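Local coordinates for protein putative non-ribosomal peptide synthetase (Actinomadura parvosata subsp. kistnae, PDB 6M7L) that probably serves in non-ribosomal peptide synthesis through a condensation domain, a fold related to CoA-dependent acyltransferases, at residues 74-79 with 88-93. Numbering follows the deposited sequence.
Sequences ILRTRF and QEILDA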
loop_
_atom_site.group_PDB
_atom_site.type_symbol
_atom_site.label_atom_id
_atom_site.label_comp_id
_atom_site.label_asym_id
_atom_site.label_seq_id
_atom_site.Cartn_x
_atom_site.Cartn_y
_atom_site.Cartn_z
ATOM N N ILE A 74 -20.339 10.739 4.625
ATOM C CA ILE A 74 -20.718 9.913 5.767
ATOM C C ILE A 74 -20.030 10.385 7.043
ATOM O O ILE A 74 -20.569 10.219 8.143
ATOM C CB ILE A 74 -20.418 8.430 5.469
ATOM C CG1 ILE A 74 -20.990 7.542 6.573
ATOM C CG2 ILE A 74 -18.919 8.199 5.300
ATOM C CD1 ILE A 74 -20.996 6.095 6.211
ATOM N N LEU A 75 -18.847 10.992 6.925
ATOM C CA LEU A 75 -18.169 11.501 8.111
ATOM C C LEU A 75 -18.818 12.769 8.649
ATOM O O LEU A 75 -18.615 13.103 9.821
ATOM C CB LEU A 75 -16.691 11.749 7.812
ATOM C CG LEU A 75 -15.852 10.495 7.562
ATOM C CD1 LEU A 75 -14.382 10.856 7.438
ATOM C CD2 LEU A 75 -16.065 9.473 8.666
ATOM N N ARG A 76 -19.587 13.483 7.826
ATOM C CA ARG A 76 -20.394 14.604 8.291
ATOM C C ARG A 76 -21.879 14.263 8.309
ATOM O O ARG A 76 -22.722 15.160 8.236
ATOM C CB ARG A 76 -20.134 15.848 7.439
ATOM C CG ARG A 76 -20.139 15.607 5.937
ATOM C CD ARG A 76 -19.649 16.839 5.187
ATOM N NE ARG A 76 -19.376 16.556 3.780
ATOM C CZ ARG A 76 -20.177 16.899 2.775
ATOM N NH1 ARG A 76 -19.842 16.597 1.526
ATOM N NH2 ARG A 76 -21.306 17.551 3.016
ATOM N N THR A 77 -22.210 12.978 8.408
ATOM C CA THR A 77 -23.585 12.505 8.453
ATOM C C THR A 77 -24.013 12.287 9.899
ATOM O O THR A 77 -23.240 11.778 10.715
ATOM C CB THR A 77 -23.734 11.203 7.660
ATOM O OG1 THR A 77 -23.470 11.454 6.275
ATOM C CG2 THR A 77 -25.135 10.633 7.803
ATOM N N ARG A 78 -25.242 12.681 10.213
ATOM C CA ARG A 78 -25.820 12.480 11.531
ATOM C C ARG A 78 -27.001 11.524 11.434
ATOM O O ARG A 78 -27.614 11.369 10.375
ATOM C CB ARG A 78 -26.259 13.813 12.142
ATOM C CG ARG A 78 -25.806 14.003 13.570
ATOM C CD ARG A 78 -25.562 15.469 13.858
ATOM N NE ARG A 78 -26.605 16.309 13.284
ATOM C CZ ARG A 78 -26.856 17.554 13.669
ATOM N NH1 ARG A 78 -26.142 18.104 14.642
ATOM N NH2 ARG A 78 -27.828 18.246 13.088
ATOM N N PHE A 79 -27.317 10.878 12.558
ATOM C CA PHE A 79 -28.295 9.789 12.590
ATOM C C PHE A 79 -29.374 10.060 13.629
ATOM O O PHE A 79 -29.389 9.441 14.703
ATOM C CB PHE A 79 -27.608 8.452 12.865
ATOM C CG PHE A 79 -26.499 8.141 11.911
ATOM C CD1 PHE A 79 -25.196 8.508 12.203
ATOM C CD2 PHE A 79 -26.759 7.494 10.716
ATOM C CE1 PHE A 79 -24.171 8.229 11.321
ATOM C CE2 PHE A 79 -25.738 7.210 9.830
ATOM C CZ PHE A 79 -24.442 7.577 10.134
ATOM N N GLN A 88 -30.510 9.339 7.863
ATOM C CA GLN A 88 -29.170 9.836 7.559
ATOM C C GLN A 88 -29.252 11.329 7.255
ATOM O O GLN A 88 -29.729 11.726 6.188
ATOM C CB GLN A 88 -28.567 9.073 6.380
ATOM C CG GLN A 88 -27.454 8.100 6.744
ATOM C CD GLN A 88 -26.936 7.332 5.539
ATOM O OE1 GLN A 88 -25.728 7.188 5.349
ATOM N NE2 GLN A 88 -27.851 6.827 4.722
ATOM N N GLU A 89 -28.782 12.157 8.188
ATOM C CA GLU A 89 -28.772 13.609 8.025
ATOM C C GLU A 89 -27.353 14.051 7.677
ATOM O O GLU A 89 -26.459 14.018 8.529
ATOM C CB GLU A 89 -29.261 14.303 9.295
ATOM C CG GLU A 89 -29.275 15.823 9.203
ATOM C CD GLU A 89 -29.379 16.493 10.559
ATOM O OE1 GLU A 89 -29.069 15.836 11.576
ATOM O OE2 GLU A 89 -29.770 17.678 10.611
ATOM N N ILE A 90 -27.150 14.478 6.433
ATOM C CA ILE A 90 -25.831 14.878 5.954
ATOM C C ILE A 90 -25.654 16.376 6.170
ATOM O O ILE A 90 -26.404 17.186 5.613
ATOM C CB ILE A 90 -25.638 14.512 4.476
ATOM C CG1 ILE A 90 -25.877 13.019 4.251
ATOM C CG2 ILE A 90 -24.238 14.897 4.017
ATOM C CD1 ILE A 90 -25.568 12.564 2.842
ATOM N N LEU A 91 -24.657 16.743 6.966
ATOM C CA LEU A 91 -24.315 18.136 7.199
ATOM C C LEU A 91 -23.305 18.615 6.158
ATOM O O LEU A 91 -22.750 17.833 5.385
ATOM C CB LEU A 91 -23.747 18.317 8.607
ATOM C CG LEU A 91 -24.506 17.679 9.767
ATOM C CD1 LEU A 91 -23.807 17.979 11.084
ATOM C CD2 LEU A 91 -25.944 18.162 9.794
ATOM N N ASP A 92 -23.069 19.924 6.142
ATOM C CA ASP A 92 -22.038 20.478 5.278
ATOM C C ASP A 92 -20.668 20.284 5.929
ATOM O O ASP A 92 -20.544 19.744 7.032
ATOM C CB ASP A 92 -22.322 21.948 4.967
ATOM C CG ASP A 92 -22.476 22.801 6.215
ATOM O OD1 ASP A 92 -22.386 22.256 7.329
ATOM O OD2 ASP A 92 -22.692 24.024 6.080
ATOM N N ALA A 93 -19.620 20.727 5.233
ATOM C CA ALA A 93 -18.267 20.512 5.734
ATOM C C ALA A 93 -18.005 21.315 7.003
ATOM O O ALA A 93 -17.386 20.807 7.946
ATOM C CB ALA A 93 -17.245 20.864 4.654
#
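Arg78 and Glu89 face each other as a hydrogen-bonded antiparallel pair, their side chains side by side. Followed outward, Arg78 begins with CB beside the carboxylate, 3.5 Å from Glu89 OE1. Bends at chi2 and, more sharply, chi3 (42°) swing the chain toward Glu89, CD and NE passing along Leu91 CD1. NE donates to Glu89 OE1 at 3.0 Å, and one N-H of NH2 is shared between OE1 and, at 3.2 Å, OE2. The side-on grip keeps both oxygens near the guanidinium plane, yet the two flat groups are turned 39° apart, and OE1 is met from above the carboxylate plane. Glutamate reaches the site extended, with CG opposite its backbone N (chi1 180°), while the leucine methyls suit one guanidinium face by packing without competing for its hydrogens. Cut back to an alanine, this position would probably strip the Glu89 carboxylate of this counter-charge and the Leu91 methyls of their guanidinium.

Strands 77-78 and 89-90 form a short beta hairpin following helix 58-71 in the condensation domain. On its other face Thr77 pairs with Ile90 without hydrogen bonds; Thr77 OG1 turns back to Glu73 O, leaving CG2 to meet Gln88 CG at 3.6 Å. Gln88 CG also touches Phe79 CE2, while its amide bonds Gln28 and Pro23 weakly. Beyond the strands, Leu91 N donates to Arg76 O, and Arg76 NH2 returns a bond to Leu91 O at 2.8 Å, in the carbonyl plane. Arginine fits this corner because its NE and NH1 also bind Gly69 O and Gly70 O, tying the hairpin to helix 58-71.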